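Local coordinates for acyl-coenzyme A oxidase 3 (PDB 5YS9), which oxidises acyl-CoA substrates to (2E)-enoyl-CoA with FAD as cofactor and molecular oxygen as acceptor, releasing hydrogen peroxide in peroxisomal fatty acid beta-oxidation, at residues Val399-Ser407 / Lys480-Tyr488; Leu469-Arg477 / Ile522-Val530. One frame throughout, in Å; residues are numbered along the deposited sequence.

Interaction 1. Residues Val399-Ser407 / Lys480-Tyr488; sequences VDLKELFAS and KPLGSSVGY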
loop_
_atom_site.group_PDB
_atom_site.type_symbol
_atom_site.label_atom_id
_atom_site.label_comp_id
_atom_site.label_asym_id
_atom_site.label_seq_id
_atom_site.Cartn_x
_atom_site.Cartn_y
_atom_site.Cartn_z
ATOM N N VAL A 399 27.822 -0.540 25.744
ATOM C CA VAL A 399 27.205 0.508 24.925
ATOM C C VAL A 399 27.159 0.113 23.450
ATOM O O VAL A 399 26.282 0.572 22.727
ATOM C CB VAL A 399 27.858 1.913 25.013
ATOM C CG1 VAL A 399 27.612 2.541 26.367
ATOM C CG2 VAL A 399 29.330 1.847 24.663
ATOM N N ASP A 400 28.125 -0.686 23.000
ATOM C CA ASP A 400 28.060 -1.249 21.656
ATOM C C ASP A 400 26.795 -2.088 21.537
ATOM O O ASP A 400 25.994 -1.875 20.634
ATOM C CB ASP A 400 29.327 -2.042 21.317
ATOM C CG ASP A 400 30.513 -1.133 20.962
ATOM O OD1 ASP A 400 30.332 0.099 21.048
ATOM O OD2 ASP A 400 31.605 -1.640 20.587
ATOM N N LEU A 401 26.587 -2.978 22.498
ATOM C CA LEU A 401 25.347 -3.729 22.581
ATOM C C LEU A 401 24.079 -2.838 22.743
ATOM O O LEU A 401 23.083 -3.018 22.018
ATOM C CB LEU A 401 25.425 -4.778 23.695
ATOM C CG LEU A 401 24.555 -6.004 23.383
ATOM C CD1 LEU A 401 25.317 -6.872 22.387
ATOM C CD2 LEU A 401 24.144 -6.800 24.628
ATOM N N LYS A 402 24.105 -1.886 23.667
ATOM C CA LYS A 402 22.963 -0.979 23.804
ATOM C C LYS A 402 22.632 -0.322 22.436
ATOM O O LYS A 402 21.478 -0.324 22.025
ATOM C CB LYS A 402 23.157 0.061 24.934
ATOM C CG LYS A 402 22.921 -0.470 26.362
ATOM C CD LYS A 402 21.444 -0.408 26.781
ATOM C CE LYS A 402 21.162 -0.992 28.167
ATOM N NZ LYS A 402 20.872 -2.457 28.114
ATOM N N GLU A 403 23.632 0.180 21.712
ATOM C CA GLU A 403 23.360 0.955 20.505
ATOM C C GLU A 403 22.925 0.075 19.339
ATOM O O GLU A 403 22.124 0.499 18.511
ATOM C CB GLU A 403 24.531 1.876 20.145
ATOM C CG GLU A 403 24.860 2.945 21.204
ATOM C CD GLU A 403 23.823 4.056 21.392
ATOM O OE1 GLU A 403 22.765 4.074 20.714
ATOM O OE2 GLU A 403 24.080 4.932 22.255
ATOM N N LEU A 404 23.427 -1.160 19.332
ATOM C CA LEU A 404 22.874 -2.252 18.519
ATOM C C LEU A 404 21.375 -2.497 18.768
ATOM O O LEU A 404 20.687 -2.519 17.786
ATOM C CB LEU A 404 23.667 -3.549 18.649
ATOM C CG LEU A 404 24.531 -3.995 17.461
ATOM C CD1 LEU A 404 23.687 -4.501 16.302
ATOM C CD2 LEU A 404 25.457 -2.887 16.976
ATOM N N PHE A 405 20.919 -2.612 19.992
ATOM C CA PHE A 405 19.517 -2.790 20.188
ATOM C C PHE A 405 18.797 -1.561 19.636
ATOM O O PHE A 405 17.829 -1.682 18.914
ATOM C CB PHE A 405 19.236 -2.988 21.674
ATOM C CG PHE A 405 17.808 -3.289 21.982
ATOM C CD1 PHE A 405 17.135 -4.280 21.296
ATOM C CD2 PHE A 405 17.133 -2.573 22.944
ATOM C CE1 PHE A 405 15.813 -4.553 21.570
ATOM C CE2 PHE A 405 15.813 -2.843 23.229
ATOM C CZ PHE A 405 15.152 -3.834 22.540
ATOM N N ALA A 406 19.313 -0.380 19.921
ATOM C CA ALA A 406 18.658 0.849 19.500
ATOM C C ALA A 406 18.560 1.042 17.992
ATOM O O ALA A 406 17.536 1.439 17.481
ATOM C CB ALA A 406 19.347 2.039 20.134
ATOM N N SER A 407 19.644 0.749 17.297
ATOM C CA SER A 407 19.733 0.849 15.855
ATOM C C SER A 407 18.821 -0.162 15.204
ATOM O O SER A 407 18.385 -0.003 14.091
ATOM C CB SER A 407 21.163 0.628 15.422
ATOM O OG SER A 407 21.706 1.835 14.964
ATOM N N LYS A 480 30.072 10.644 28.507
ATOM C CA LYS A 480 29.911 9.163 28.300
ATOM C C LYS A 480 30.444 8.712 26.912
ATOM O O LYS A 480 30.379 9.473 25.944
ATOM C CB LYS A 480 28.462 8.677 28.506
ATOM C CG LYS A 480 28.071 8.508 29.960
ATOM C CD LYS A 480 26.615 8.100 30.105
ATOM C CE LYS A 480 26.178 8.090 31.568
ATOM N NZ LYS A 480 24.862 8.777 31.684
ATOM N N PRO A 481 31.022 7.495 26.825
ATOM C CA PRO A 481 31.445 6.966 25.513
ATOM C C PRO A 481 30.254 6.591 24.593
ATOM O O PRO A 481 29.178 6.247 25.088
ATOM C CB PRO A 481 32.276 5.730 25.888
ATOM C CG PRO A 481 31.686 5.281 27.190
ATOM C CD PRO A 481 31.312 6.542 27.917
ATOM N N LEU A 482 30.452 6.721 23.280
ATOM C CA LEU A 482 29.436 6.382 22.286
ATOM C C LEU A 482 29.592 4.954 21.805
ATOM O O LEU A 482 30.705 4.515 21.462
ATOM C CB LEU A 482 29.513 7.288 21.063
ATOM C CG LEU A 482 29.076 8.742 21.249
ATOM C CD1 LEU A 482 29.527 9.550 20.043
ATOM C CD2 LEU A 482 27.566 8.878 21.439
ATOM N N GLY A 483 28.458 4.252 21.702
ATOM C CA GLY A 483 28.440 2.936 21.080
ATOM C C GLY A 483 28.876 3.015 19.636
ATOM O O GLY A 483 28.706 4.043 18.960
ATOM N N SER A 484 29.469 1.922 19.186
ATOM C CA SER A 484 29.974 1.768 17.837
ATOM C C SER A 484 28.981 2.270 16.759
ATOM O O SER A 484 29.388 2.928 15.795
ATOM C CB SER A 484 30.313 0.293 17.618
ATOM O OG SER A 484 30.535 0.018 16.250
ATOM N N SER A 485 27.688 1.986 16.945
ATOM C CA SER A 485 26.668 2.351 15.950
ATOM C C SER A 485 26.404 3.844 15.768
ATOM O O SER A 485 25.852 4.238 14.775
ATOM C CB SER A 485 25.334 1.644 16.255
ATOM O OG SER A 485 25.464 0.253 16.114
ATOM N N VAL A 486 26.794 4.671 16.723
ATOM C CA VAL A 486 26.602 6.116 16.641
ATOM C C VAL A 486 27.896 6.876 16.885
ATOM O O VAL A 486 27.842 8.037 17.292
ATOM C CB VAL A 486 25.508 6.572 17.646
ATOM C CG1 VAL A 486 24.150 5.989 17.273
ATOM C CG2 VAL A 486 25.861 6.192 19.084
ATOM N N GLY A 487 29.046 6.222 16.656
ATOM C CA GLY A 487 30.397 6.837 16.781
ATOM C C GLY A 487 30.626 8.098 15.957
ATOM O O GLY A 487 31.363 8.999 16.376
ATOM N N TYR A 488 29.976 8.181 14.792
ATOM C CA TYR A 488 30.060 9.370 13.915
ATOM C C TYR A 488 29.607 10.698 14.616
ATOM O O TYR A 488 29.927 11.800 14.163
ATOM C CB TYR A 488 29.281 9.104 12.577
ATOM C CG TYR A 488 27.790 9.065 12.761
ATOM C CD1 TYR A 488 27.049 10.240 12.734
ATOM C CD2 TYR A 488 27.111 7.845 13.021
ATOM C CE1 TYR A 488 25.680 10.238 12.963
ATOM C CE2 TYR A 488 25.725 7.823 13.242
ATOM C CZ TYR A 488 25.008 9.027 13.214
ATOM O OH TYR A 488 23.645 9.047 13.424
#
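Asp400 takes the one hydrogen bond that crosses this contact: the amide N of Ser484 donates to its OD1 at 2.7 Å, 159° at the hydrogen. The amide arrives from above the carboxylate plane, 49° out of it, and Ser484 CB packs against the same carboxylate. With a leucine here Ser484 N would probably lose its acceptor, and the start of the 3-10 turn would be freer to shift. Next to it the backbones nearly meet, with Gly483 CA 4.2 Å from Asp400 CA and in CA-H...O contact with Val399 O at 3.6 Å. With no side chain, Gly483 can also lie against Glu403 CG.

The rest is van der Waals packing. Val399 lays CG2 against Gly483, 3.8 Å from its CA. Glu403, bent at chi2 (-69°), crosses Val486 at about a right angle, CD 3.7 Å from CG2, while its OE2 is hydrogen-bonded to Ser472. Ser485 sets CB against Glu403 CB and near Ser407 OG, itself hydrogen-bonded to His557, and its OG lies 3.3 Å from Leu404 CD2.

The contact seats the loop after helix 458-477 on helix 391-428, whose Leu401 and Leu404 pack on helix 349-385 and Phe405 on helix 300-330.

Interaction 2. Residues Leu469-Arg477 / Ile522-Val530; sequences LIQSCLGHR and IQRATDKFV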
loop_
_atom_site.group_PDB
_atom_site.type_symbol
_atom_site.label_atom_id
_atom_site.label_comp_id
_atom_site.label_asym_id
_atom_site.label_seq_id
_atom_site.Cartn_x
_atom_site.Cartn_y
_atom_site.Cartn_z
ATOM N N LEU A 469 18.523 8.630 20.388
ATOM C CA LEU A 469 19.705 9.204 19.769
ATOM C C LEU A 469 20.069 10.560 20.392
ATOM O O LEU A 469 21.224 10.916 20.460
ATOM C CB LEU A 469 19.476 9.417 18.289
ATOM C CG LEU A 469 19.352 8.170 17.432
ATOM C CD1 LEU A 469 18.753 8.560 16.067
ATOM C CD2 LEU A 469 20.699 7.458 17.319
ATOM N N ILE A 470 19.054 11.326 20.771
ATOM C CA ILE A 470 19.240 12.575 21.430
ATOM C C ILE A 470 19.873 12.365 22.831
ATOM O O ILE A 470 20.808 13.094 23.219
ATOM C CB ILE A 470 17.915 13.324 21.500
ATOM C CG1 ILE A 470 17.532 13.791 20.101
ATOM C CG2 ILE A 470 18.026 14.505 22.462
ATOM C CD1 ILE A 470 16.146 14.406 20.061
ATOM N N GLN A 471 19.384 11.358 23.548
ATOM C CA GLN A 471 19.973 10.937 24.814
ATOM C C GLN A 471 21.401 10.434 24.656
ATOM O O GLN A 471 22.241 10.738 25.511
ATOM C CB GLN A 471 19.118 9.892 25.532
ATOM C CG GLN A 471 17.828 10.466 26.121
ATOM C CD GLN A 471 16.796 9.382 26.476
ATOM O OE1 GLN A 471 16.769 8.299 25.868
ATOM N NE2 GLN A 471 15.962 9.664 27.472
ATOM N N SER A 472 21.685 9.696 23.579
ATOM C CA SER A 472 23.075 9.258 23.309
ATOM C C SER A 472 24.036 10.444 23.049
ATOM O O SER A 472 25.142 10.454 23.564
ATOM C CB SER A 472 23.123 8.287 22.135
ATOM O OG SER A 472 22.707 7.014 22.566
ATOM N N CYS A 473 23.576 11.405 22.239
ATOM C CA CYS A 473 24.313 12.606 21.887
ATOM C C CYS A 473 24.551 13.470 23.123
ATOM O O CYS A 473 25.670 13.852 23.361
ATOM C CB CYS A 473 23.539 13.394 20.852
ATOM S SG CYS A 473 24.201 14.993 20.262
ATOM N N LEU A 474 23.505 13.746 23.905
ATOM C CA LEU A 474 23.612 14.503 25.183
ATOM C C LEU A 474 24.504 13.806 26.231
ATOM O O LEU A 474 25.356 14.451 26.821
ATOM C CB LEU A 474 22.220 14.773 25.768
ATOM C CG LEU A 474 22.083 15.726 26.958
ATOM C CD1 LEU A 474 22.712 17.117 26.755
ATOM C CD2 LEU A 474 20.604 15.880 27.240
ATOM N N GLY A 475 24.351 12.492 26.427
ATOM C CA GLY A 475 25.272 11.740 27.288
ATOM C C GLY A 475 26.735 11.760 26.821
ATOM O O GLY A 475 27.638 11.696 27.650
ATOM N N HIS A 476 26.977 11.840 25.526
ATOM C CA HIS A 476 28.323 12.023 25.025
ATOM C C HIS A 476 28.932 13.367 25.422
ATOM O O HIS A 476 30.086 13.452 25.789
ATOM C CB HIS A 476 28.343 11.857 23.513
ATOM C CG HIS A 476 29.702 11.978 22.908
ATOM N ND1 HIS A 476 30.716 11.092 23.178
ATOM C CD2 HIS A 476 30.214 12.882 22.048
ATOM C CE1 HIS A 476 31.796 11.449 22.516
ATOM N NE2 HIS A 476 31.517 12.531 21.821
ATOM N N ARG A 477 28.126 14.412 25.347
ATOM C CA ARG A 477 28.544 15.767 25.652
ATOM C C ARG A 477 28.929 15.885 27.111
ATOM O O ARG A 477 29.698 16.744 27.490
ATOM C CB ARG A 477 27.442 16.756 25.320
ATOM C CG ARG A 477 26.969 16.705 23.889
ATOM C CD ARG A 477 26.140 17.926 23.599
ATOM N NE ARG A 477 25.749 18.021 22.212
ATOM C CZ ARG A 477 24.814 18.842 21.762
ATOM N NH1 ARG A 477 24.177 19.633 22.592
ATOM N NH2 ARG A 477 24.517 18.865 20.483
ATOM N N ILE A 522 20.833 15.316 14.404
ATOM C CA ILE A 522 20.887 14.909 15.821
ATOM C C ILE A 522 21.502 15.973 16.754
ATOM O O ILE A 522 20.975 16.226 17.848
ATOM C CB ILE A 522 21.666 13.584 15.988
ATOM C CG1 ILE A 522 20.894 12.463 15.315
ATOM C CG2 ILE A 522 21.930 13.259 17.478
ATOM C CD1 ILE A 522 21.692 11.204 15.077
ATOM N N GLN A 523 22.620 16.574 16.349
ATOM C CA GLN A 523 23.205 17.665 17.163
ATOM C C GLN A 523 22.222 18.846 17.314
ATOM O O GLN A 523 22.085 19.388 18.426
ATOM C CB GLN A 523 24.542 18.162 16.604
ATOM C CG GLN A 523 25.670 17.116 16.465
ATOM C CD GLN A 523 26.242 16.594 17.763
ATOM O OE1 GLN A 523 25.975 17.136 18.821
ATOM N NE2 GLN A 523 27.040 15.527 17.681
ATOM N N ARG A 524 21.523 19.227 16.242
ATOM C CA ARG A 524 20.603 20.396 16.327
ATOM C C ARG A 524 19.398 20.058 17.207
ATOM O O ARG A 524 18.998 20.852 18.071
ATOM C CB ARG A 524 20.177 20.922 14.942
ATOM C CG ARG A 524 21.183 21.944 14.373
ATOM C CD ARG A 524 21.028 22.260 12.880
ATOM N NE ARG A 524 19.818 21.640 12.330
ATOM C CZ ARG A 524 19.770 20.616 11.468
ATOM N NH1 ARG A 524 20.861 20.077 10.935
ATOM N NH2 ARG A 524 18.584 20.139 11.115
ATOM N N ALA A 525 18.874 18.854 17.022
ATOM C CA ALA A 525 17.785 18.350 17.870
ATOM C C ALA A 525 18.209 18.246 19.335
ATOM O O ALA A 525 17.434 18.563 20.213
ATOM C CB ALA A 525 17.266 16.995 17.368
ATOM N N THR A 526 19.422 17.784 19.589
ATOM C CA THR A 526 19.928 17.737 20.948
ATOM C C THR A 526 20.099 19.160 21.522
ATOM O O THR A 526 19.705 19.387 22.665
ATOM C CB THR A 526 21.228 16.960 21.029
ATOM O OG1 THR A 526 21.047 15.674 20.429
ATOM C CG2 THR A 526 21.645 16.777 22.493
ATOM N N ASP A 527 20.630 20.101 20.723
ATOM C CA ASP A 527 20.718 21.532 21.137
ATOM C C ASP A 527 19.357 22.098 21.564
ATOM O O ASP A 527 19.275 22.772 22.610
ATOM C CB ASP A 527 21.268 22.461 20.023
ATOM C CG ASP A 527 22.746 22.232 19.725
ATOM O OD1 ASP A 527 23.453 21.605 20.533
ATOM O OD2 ASP A 527 23.203 22.646 18.641
ATOM N N LYS A 528 18.322 21.861 20.743
ATOM C CA LYS A 528 16.961 22.368 21.010
ATOM C C LYS A 528 16.363 21.771 22.275
ATOM O O LYS A 528 15.600 22.427 22.985
ATOM C CB LYS A 528 15.996 22.073 19.846
ATOM C CG LYS A 528 16.156 22.921 18.599
ATOM C CD LYS A 528 15.014 22.661 17.601
ATOM C CE LYS A 528 14.430 23.920 16.958
ATOM N NZ LYS A 528 15.186 24.299 15.734
ATOM N N PHE A 529 16.681 20.505 22.520
ATOM C CA PHE A 529 16.220 19.793 23.703
ATOM C C PHE A 529 16.801 20.439 24.950
ATOM O O PHE A 529 16.135 20.530 25.980
ATOM C CB PHE A 529 16.672 18.339 23.633
ATOM C CG PHE A 529 16.467 17.590 24.900
ATOM C CD1 PHE A 529 17.436 17.593 25.882
ATOM C CD2 PHE A 529 15.300 16.890 25.117
ATOM C CE1 PHE A 529 17.274 16.878 27.049
ATOM C CE2 PHE A 529 15.112 16.180 26.299
ATOM C CZ PHE A 529 16.115 16.166 27.269
ATOM N N VAL A 530 18.074 20.825 24.844
ATOM C CA VAL A 530 18.766 21.579 25.882
ATOM C C VAL A 530 18.161 23.001 26.072
ATOM O O VAL A 530 17.963 23.412 27.210
ATOM C CB VAL A 530 20.315 21.594 25.663
ATOM C CG1 VAL A 530 21.027 22.482 26.671
ATOM C CG2 VAL A 530 20.894 20.189 25.763
#
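Helices 469-477 and 522-530 cross at -78°, their axes 9.1 Å apart at closest approach, and the backbones come nearest at Ile470 and Thr526, CA to CA 5.2 Å. Thr526 is the knob here, set into a hole formed by Ile470, Cys473, Leu474 and Arg477. Its OG1 is turned back onto its own helix (chi1 -53°) and donates to Ile522 O at 2.6 Å, which leaves CG2 to pack on Leu474 and over one face of the Arg477 guanidinium.

That guanidinium, on an extended side chain, binds the two helices at the C-terminal end of 469-477. NH2 gives Gln523 OE1 a bond of 2.8 Å that is almost straight, 175° at the hydrogen, with the amide and guanidinium nearly coplanar. NH1 and NH2 both grip Asp527 OD1 in an end-on salt bridge through bent bonds, and NH2 makes a longer, bent one to Gln523 O.

This is a steep helix-helix crossing in the helical C-terminal half of the acyl-CoA oxidase fold, joining helix 458-477 to helix 507-534. Away from Arg477 the packing is mostly apolar, though Cys473 SG lies 3.2 Å from Thr526 OG1. Ile470 slides past Thr526 and puts CD1 on Ala525 CB, 3.9 Å away. Leu474 crosses Phe529 at about a right angle, CD2 3.5 Å from CE1, and its other branch meets Val530. At the N-terminal ends of the two segments, Ile522 CG2 rests on Cys473 CB, and its CD1 faces Leu469 CD1 at 4.1 Å. Phe529 also stacks on Phe543, while Lys528 forms a salt bridge with Asp613 of the second subunit.

In the fold
Interactions 1 and 2 lie about 14 Å apart, centre to centre, and meet at the C-terminal end of helix 458-477, which belongs to interaction 2 and runs on into the loop of interaction 1. Their direct tie is Glu403 OE2 to Ser472 OG, 2.5 Å. Just past the helix end, Lys480 N probably bonds to Gly475 O at 2.8 Å, and Leu482 packs on His476. Farther along the loop, Tyr488 OH touches Ile522 CD1 at 3.3 Å and bonds to His557, whose other ring nitrogen bonds to Ser407. The segment 480-488 therefore bridges helix 391-428 to both helices of interaction 2. Helix 391-428 also carries Gln428 of an FAD pocket, well along the helix from 399-407.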